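Long-range contacts in KLLA0C04147p (Kluyveromyces lactis, PDB 5H2D), which binds ergosterol through its oxysterol-binding-protein-related domain, the part described here, and probably transfers sterols between membranes: residues L80-L85 with H319-P324; L73-E78 with A111-R116. One frame throughout, in Å; residues are numbered along the deposited sequence.

Interaction 1: L80-L85 with H319-P324; sequences LEYADL and HVNERP
Two direct hydrogen bonds join Asn321 to the turn at Glu81 and Tyr82, and both use N-H groups of the asparagine. Its backbone N donates to Tyr82 OH over 2.8 Å, an almost straight bond (173°) that arrives at the edge of the phenol, in the plane of the ring. Its side-chain ND2 donates to Glu81 OE2 at 3.0 Å, meeting the anti side of the carboxylate. The glutamate reaches this far because CG lies anti to the backbone N (chi1 -179°) and the chain beyond stays extended. One water adds a third link, donating to Glu81 O and accepting from Asn321 ND2 at 2.8 Å, so ND2 gives to a carboxylate and a water at once. Asparagine suits the place, since its short amide offers two N-H groups close to the backbone N-H that tyrosine takes.

Packing centres on Tyr82. Asn321 ND2 comes within 3.2 Å of Tyr82 CE1, with amide and ring planes 26° apart, while Glu81 CG lies against one face of the ring. Val320 brings CG2 to 3.6 Å from Tyr82 OH, a methyl of this branched side chain beside the hydroxyl. Outside the two segments, Trp318 meets the Tyr82 ring edge-to-face.

Within 319-324, His319 ND1 donates to Val320 O, which holds the imidazole toward its own chain as strand 314-319 ends. The arrangement is a surface contact between a type I beta turn, Leu80 to Ala83, and the loop leaving that strand, within the sterol-binding domain of the OSBP family.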
loop_
_atom_site.group_PDB
_atom_site.type_symbol
_atom_site.label_atom_id
_atom_site.label_comp_id
_atom_site.label_asym_id
_atom_site.label_seq_id
_atom_site.Cartn_x
_atom_site.Cartn_y
_atom_site.Cartn_z
ATOM N N LEU A 80 -3.997 -3.228 -0.682
ATOM C CA LEU A 80 -5.112 -3.895 -1.347
ATOM C C LEU A 80 -5.510 -5.213 -0.705
ATOM O O LEU A 80 -6.406 -5.886 -1.233
ATOM C CB LEU A 80 -4.751 -4.138 -2.816
ATOM C CG LEU A 80 -4.399 -2.864 -3.580
ATOM C CD1 LEU A 80 -4.107 -3.194 -5.031
ATOM C CD2 LEU A 80 -5.536 -1.843 -3.453
ATOM N N GLU A 81 -4.877 -5.612 0.406
ATOM C CA GLU A 81 -5.119 -6.950 0.942
ATOM C C GLU A 81 -6.602 -7.185 1.209
ATOM O O GLU A 81 -7.120 -8.276 0.946
ATOM C CB GLU A 81 -4.314 -7.174 2.225
ATOM C CG GLU A 81 -4.523 -8.558 2.808
ATOM C CD GLU A 81 -3.588 -8.865 3.982
ATOM O OE1 GLU A 81 -2.710 -8.035 4.303
ATOM O OE2 GLU A 81 -3.734 -9.940 4.598
ATOM N N TYR A 82 -7.298 -6.180 1.730
ATOM C CA TYR A 82 -8.717 -6.306 2.070
ATOM C C TYR A 82 -9.585 -5.426 1.174
ATOM O O TYR A 82 -10.547 -4.808 1.629
ATOM C CB TYR A 82 -8.939 -5.971 3.542
ATOM C CG TYR A 82 -8.097 -6.824 4.475
ATOM C CD1 TYR A 82 -8.554 -8.064 4.924
ATOM C CD2 TYR A 82 -6.845 -6.396 4.910
ATOM C CE1 TYR A 82 -7.794 -8.859 5.778
ATOM C CE2 TYR A 82 -6.082 -7.177 5.771
ATOM C CZ TYR A 82 -6.545 -8.409 6.190
ATOM O OH TYR A 82 -5.772 -9.170 7.041
ATOM N N ALA A 83 -9.240 -5.354 -0.110
ATOM C CA ALA A 83 -9.950 -4.509 -1.059
ATOM C C ALA A 83 -11.407 -4.926 -1.266
ATOM O O ALA A 83 -12.171 -4.127 -1.818
ATOM C CB ALA A 83 -9.215 -4.504 -2.403
ATOM N N ASP A 84 -11.801 -6.138 -0.849
ATOM C CA ASP A 84 -13.222 -6.502 -0.863
ATOM C C ASP A 84 -14.063 -5.448 -0.160
ATOM O O ASP A 84 -15.239 -5.255 -0.502
ATOM C CB ASP A 84 -13.438 -7.865 -0.192
ATOM C CG ASP A 84 -13.025 -9.041 -1.077
ATOM O OD1 ASP A 84 -12.700 -8.818 -2.256
ATOM O OD2 ASP A 84 -13.033 -10.197 -0.590
ATOM N N LEU A 85 -13.488 -4.769 0.839
ATOM C CA LEU A 85 -14.222 -3.730 1.558
ATOM C C LEU A 85 -14.716 -2.639 0.624
ATOM O O LEU A 85 -15.738 -1.997 0.907
ATOM C CB LEU A 85 -13.348 -3.115 2.656
ATOM C CG LEU A 85 -13.081 -4.033 3.842
ATOM C CD1 LEU A 85 -11.955 -3.498 4.711
ATOM C CD2 LEU A 85 -14.346 -4.203 4.665
ATOM N N HIS A 319 -11.764 -8.209 9.902
ATOM C CA HIS A 319 -10.934 -9.033 10.769
ATOM C C HIS A 319 -9.677 -9.441 10.016
ATOM O O HIS A 319 -9.728 -9.691 8.810
ATOM C CB HIS A 319 -11.679 -10.292 11.241
ATOM C CG HIS A 319 -11.009 -10.999 12.379
ATOM N ND1 HIS A 319 -9.840 -11.720 12.227
ATOM C CD2 HIS A 319 -11.343 -11.096 13.689
ATOM C CE1 HIS A 319 -9.486 -12.230 13.393
ATOM N NE2 HIS A 319 -10.377 -11.863 14.297
ATOM N N VAL A 320 -8.560 -9.526 10.742
ATOM C CA VAL A 320 -7.277 -9.862 10.130
ATOM C C VAL A 320 -7.307 -11.282 9.581
ATOM O O VAL A 320 -7.907 -12.194 10.176
ATOM C CB VAL A 320 -6.142 -9.679 11.153
ATOM C CG1 VAL A 320 -6.257 -10.696 12.272
ATOM C CG2 VAL A 320 -4.774 -9.781 10.474
ATOM N N ASN A 321 -6.654 -11.479 8.438
ATOM C CA ASN A 321 -6.482 -12.810 7.881
ATOM C C ASN A 321 -5.608 -13.660 8.794
ATOM O O ASN A 321 -4.732 -13.155 9.505
ATOM C CB ASN A 321 -5.849 -12.730 6.486
ATOM C CG ASN A 321 -6.823 -12.235 5.431
ATOM O OD1 ASN A 321 -8.000 -12.588 5.455
ATOM N ND2 ASN A 321 -6.343 -11.407 4.508
ATOM N N GLU A 322 -5.847 -14.971 8.759
ATOM C CA GLU A 322 -4.941 -15.893 9.428
ATOM C C GLU A 322 -3.553 -15.784 8.810
ATOM O O GLU A 322 -3.398 -15.578 7.601
ATOM C CB GLU A 322 -5.459 -17.330 9.339
ATOM C CG GLU A 322 -5.099 -18.044 8.055
ATOM C CD GLU A 322 -5.643 -19.463 8.007
ATOM O OE1 GLU A 322 -5.668 -20.056 6.904
ATOM O OE2 GLU A 322 -6.051 -19.982 9.071
ATOM N N ARG A 323 -2.538 -15.908 9.654
ATOM C CA ARG A 323 -1.167 -15.576 9.283
ATOM C C ARG A 323 -0.265 -16.750 9.625
ATOM O O ARG A 323 0.237 -16.861 10.751
ATOM C CB ARG A 323 -0.711 -14.305 9.987
ATOM C CG ARG A 323 0.580 -13.753 9.471
ATOM C CD ARG A 323 0.695 -12.295 9.867
ATOM N NE ARG A 323 2.068 -11.852 9.749
ATOM C CZ ARG A 323 2.496 -10.626 10.035
ATOM N NH1 ARG A 323 1.656 -9.680 10.451
ATOM N NH2 ARG A 323 3.776 -10.350 9.890
ATOM N N PRO A 324 -0.047 -17.655 8.672
ATOM C CA PRO A 324 0.912 -18.738 8.899
ATOM C C PRO A 324 2.315 -18.181 9.052
ATOM O O PRO A 324 2.600 -17.034 8.694
ATOM C CB PRO A 324 0.793 -19.602 7.636
ATOM C CG PRO A 324 -0.456 -19.139 6.936
ATOM C CD PRO A 324 -0.641 -17.701 7.328
HETATM O O HOH W 1 -8.036 -10.582 2.384
#

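Interaction 2: L73-E78 with A111-R116; sequences LQRVAE and ASTVKR. With ERG (ergosterol), chain B.
The ergosterol pocket of this OSBP-family domain is bordered here by Arg75 of helix 72-77 and Arg116 of the loop after helix 95-108, joined through Glu78 in a buried salt-bridge network. Arg116 grips Glu78 end-on: NH1 donates to OE1 and NH2 to OE2, each at 2.9 Å and each on a syn lone pair, with the two flat groups only 9° from coplanar. NH1 also donates to Ser112 O from above the carbonyl plane. The Arg75 guanidinium lies flat on that of Arg116, centres 3.6 Å apart; bends at chi2 (-54°) and chi3 (-67°) fold it there. Arg75 NE pairs with Glu78 OE2 at 3.2 Å, and Glu68 forms salt bridges with both arginines. Three waters sit at the Arg75 edge, in its plane; one accepts from NH1 at 2.7 Å and can donate to Arg116 O. The sterol's C18 methyl approaches Arg75 NH1 to 3.7 Å. A leucine in place of Arg116 would probably leave Glu78 without its two-pronged mate and one Arg75 face without its stacking partner. Arginine suits both places because its flat cation can stack while its edge donates; the two carboxylates probably offset the like charges, letting them lie together beside a largely nonpolar sterol.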
loop_
_atom_site.group_PDB
_atom_site.type_symbol
_atom_site.label_atom_id
_atom_site.label_comp_id
_atom_site.label_asym_id
_atom_site.label_seq_id
_atom_site.Cartn_x
_atom_site.Cartn_y
_atom_site.Cartn_z
ATOM N N LEU A 73 7.638 -0.852 -3.490
ATOM C CA LEU A 73 6.533 -0.906 -4.451
ATOM C C LEU A 73 5.514 -1.971 -4.079
ATOM O O LEU A 73 4.315 -1.802 -4.327
ATOM C CB LEU A 73 7.071 -1.196 -5.859
ATOM C CG LEU A 73 8.085 -0.222 -6.441
ATOM C CD1 LEU A 73 8.435 -0.587 -7.895
ATOM C CD2 LEU A 73 7.530 1.187 -6.359
ATOM N N GLN A 74 5.977 -3.080 -3.507
ATOM C CA GLN A 74 5.090 -4.164 -3.119
ATOM C C GLN A 74 4.469 -3.928 -1.749
ATOM O O GLN A 74 3.311 -4.294 -1.537
ATOM C CB GLN A 74 5.872 -5.480 -3.174
ATOM C CG GLN A 74 6.261 -5.829 -4.623
ATOM C CD GLN A 74 7.331 -6.884 -4.718
ATOM O OE1 GLN A 74 8.218 -6.962 -3.874
ATOM N NE2 GLN A 74 7.268 -7.702 -5.775
ATOM N N ARG A 75 5.190 -3.281 -0.819
ATOM C CA ARG A 75 4.552 -2.917 0.444
ATOM C C ARG A 75 3.361 -2.004 0.210
ATOM O O ARG A 75 2.349 -2.104 0.914
ATOM C CB ARG A 75 5.551 -2.231 1.379
ATOM C CG ARG A 75 6.680 -3.126 1.843
ATOM C CD ARG A 75 6.189 -4.429 2.476
ATOM N NE ARG A 75 5.486 -4.205 3.740
ATOM C CZ ARG A 75 6.073 -4.190 4.938
ATOM N NH1 ARG A 75 7.380 -4.423 5.048
ATOM N NH2 ARG A 75 5.337 -3.965 6.016
ATOM N N VAL A 76 3.466 -1.090 -0.758
ATOM C CA VAL A 76 2.333 -0.219 -1.065
ATOM C C VAL A 76 1.173 -1.015 -1.654
ATOM O O VAL A 76 0.004 -0.704 -1.393
ATOM C CB VAL A 76 2.786 0.918 -1.995
ATOM C CG1 VAL A 76 1.591 1.706 -2.484
ATOM C CG2 VAL A 76 3.775 1.837 -1.252
ATOM N N ALA A 77 1.462 -2.074 -2.422
ATOM C CA ALA A 77 0.388 -2.932 -2.916
ATOM C C ALA A 77 -0.348 -3.657 -1.795
ATOM O O ALA A 77 -1.490 -4.088 -1.998
ATOM C CB ALA A 77 0.946 -3.953 -3.913
ATOM N N GLU A 78 0.269 -3.812 -0.616
ATOM C CA GLU A 78 -0.444 -4.418 0.498
ATOM C C GLU A 78 -1.605 -3.556 0.995
ATOM O O GLU A 78 -2.396 -4.036 1.814
ATOM C CB GLU A 78 0.543 -4.740 1.633
ATOM C CG GLU A 78 1.558 -5.821 1.213
ATOM C CD GLU A 78 2.495 -6.280 2.330
ATOM O OE1 GLU A 78 2.017 -6.701 3.410
ATOM O OE2 GLU A 78 3.728 -6.257 2.115
ATOM N N ALA A 111 -2.482 -4.255 9.825
ATOM C CA ALA A 111 -2.195 -5.518 10.495
ATOM C C ALA A 111 -0.962 -6.186 9.911
ATOM O O ALA A 111 -0.178 -6.805 10.640
ATOM C CB ALA A 111 -3.385 -6.465 10.394
ATOM N N SER A 112 -0.777 -6.079 8.596
ATOM C CA SER A 112 0.334 -6.740 7.925
ATOM C C SER A 112 1.690 -6.149 8.284
ATOM O O SER A 112 2.703 -6.766 7.957
ATOM C CB SER A 112 0.150 -6.673 6.407
ATOM O OG SER A 112 0.119 -5.327 5.972
ATOM N N THR A 113 1.737 -4.992 8.951
ATOM C CA THR A 113 3.027 -4.393 9.306
ATOM C C THR A 113 3.624 -4.995 10.576
ATOM O O THR A 113 4.838 -4.880 10.797
ATOM C CB THR A 113 2.906 -2.866 9.468
ATOM O OG1 THR A 113 2.103 -2.526 10.609
ATOM C CG2 THR A 113 2.299 -2.229 8.226
ATOM N N VAL A 114 2.813 -5.658 11.395
ATOM C CA VAL A 114 3.317 -6.229 12.637
ATOM C C VAL A 114 4.314 -7.343 12.338
ATOM O O VAL A 114 4.176 -8.091 11.362
ATOM C CB VAL A 114 2.138 -6.739 13.483
ATOM C CG1 VAL A 114 2.640 -7.350 14.773
ATOM C CG2 VAL A 114 1.196 -5.587 13.777
ATOM N N LYS A 115 5.331 -7.458 13.192
ATOM C CA LYS A 115 6.337 -8.522 13.165
ATOM C C LYS A 115 7.253 -8.466 11.950
ATOM O O LYS A 115 7.968 -9.435 11.682
ATOM C CB LYS A 115 5.697 -9.916 13.239
ATOM C CG LYS A 115 5.041 -10.199 14.588
ATOM C CD LYS A 115 4.766 -11.686 14.759
ATOM C CE LYS A 115 3.622 -12.156 13.871
ATOM N NZ LYS A 115 2.263 -11.894 14.452
ATOM N N ARG A 116 7.264 -7.366 11.206
ATOM C CA ARG A 116 8.194 -7.191 10.092
ATOM C C ARG A 116 9.044 -5.949 10.350
ATOM O O ARG A 116 8.886 -4.906 9.720
ATOM C CB ARG A 116 7.424 -7.121 8.761
ATOM C CG ARG A 116 6.804 -8.466 8.390
ATOM C CD ARG A 116 5.599 -8.257 7.493
ATOM N NE ARG A 116 6.024 -7.942 6.137
ATOM C CZ ARG A 116 5.181 -7.716 5.140
ATOM N NH1 ARG A 116 3.860 -7.754 5.359
ATOM N NH2 ARG A 116 5.660 -7.455 3.926
HETATM C C1 ERG B . 3.033 1.285 5.906
HETATM C C2 ERG B . 1.835 1.136 4.971
HETATM C C3 ERG B . 2.061 2.056 3.800
HETATM C C4 ERG B . 3.351 1.681 3.070
HETATM C C5 ERG B . 4.479 1.602 3.954
HETATM C C6 ERG B . 5.736 1.935 3.468
HETATM C C7 ERG B . 6.904 1.823 4.239
HETATM C C8 ERG B . 6.850 1.348 5.552
HETATM C C9 ERG B . 5.567 1.205 6.159
HETATM C C10 ERG B . 4.363 0.957 5.213
HETATM C C11 ERG B . 5.547 0.233 7.415
HETATM C C12 ERG B . 6.798 0.354 8.290
HETATM C C13 ERG B . 8.035 0.158 7.389
HETATM C C14 ERG B . 8.016 1.356 6.412
HETATM C C15 ERG B . 9.377 1.245 5.756
HETATM C C16 ERG B . 10.318 0.789 6.908
HETATM C C17 ERG B . 9.365 0.455 8.089
HETATM C C18 ERG B . 8.059 -1.220 6.690
HETATM C C19 ERG B . 4.389 -0.550 4.833
HETATM C C20 ERG B . 10.003 -0.654 8.957
HETATM C C21 ERG B . 9.127 -1.133 10.108
HETATM C C22 ERG B . 11.283 -0.054 9.524
HETATM C C23 ERG B . 12.619 -0.586 9.109
HETATM C C24 ERG B . 13.890 0.055 9.666
HETATM C C25 ERG B . 14.885 -1.061 10.011
HETATM C C26 ERG B . 14.256 -1.952 11.089
HETATM C C27 ERG B . 16.208 -0.515 10.573
HETATM C C28 ERG B . 14.430 0.966 8.581
HETATM O O1 ERG B . 0.916 2.000 2.876
HETATM O O HOH W 2 6.389 -3.726 8.748
HETATM O O HOH W 3 2.755 -4.123 4.763
HETATM O O HOH W 4 9.231 -4.615 6.954
HETATM O O HOH W 5 -2.127 -5.354 4.256
#

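In the fold
From the N terminus the chain enters helix 72-77, which supplies most of 73-78, and almost at once makes the turn of 80-85 leading into helix 84-90. After helix 95-108 it reaches 111-116, where interaction 2 closes a mostly helical loop. Only after the long run of antiparallel strands, ending with strand 314-319, does 319-324 come back to 80-85 and close interaction 1. The two loops therefore cross, their segments alternating along the chain. Their centres lie 11 Å apart, and the later segments touch: Arg323 NH2 is probably hydrogen-bonded to Val114 O, and Val320 packs on Ala111. Together they tie the helical region beside the sterol to the end of the strands.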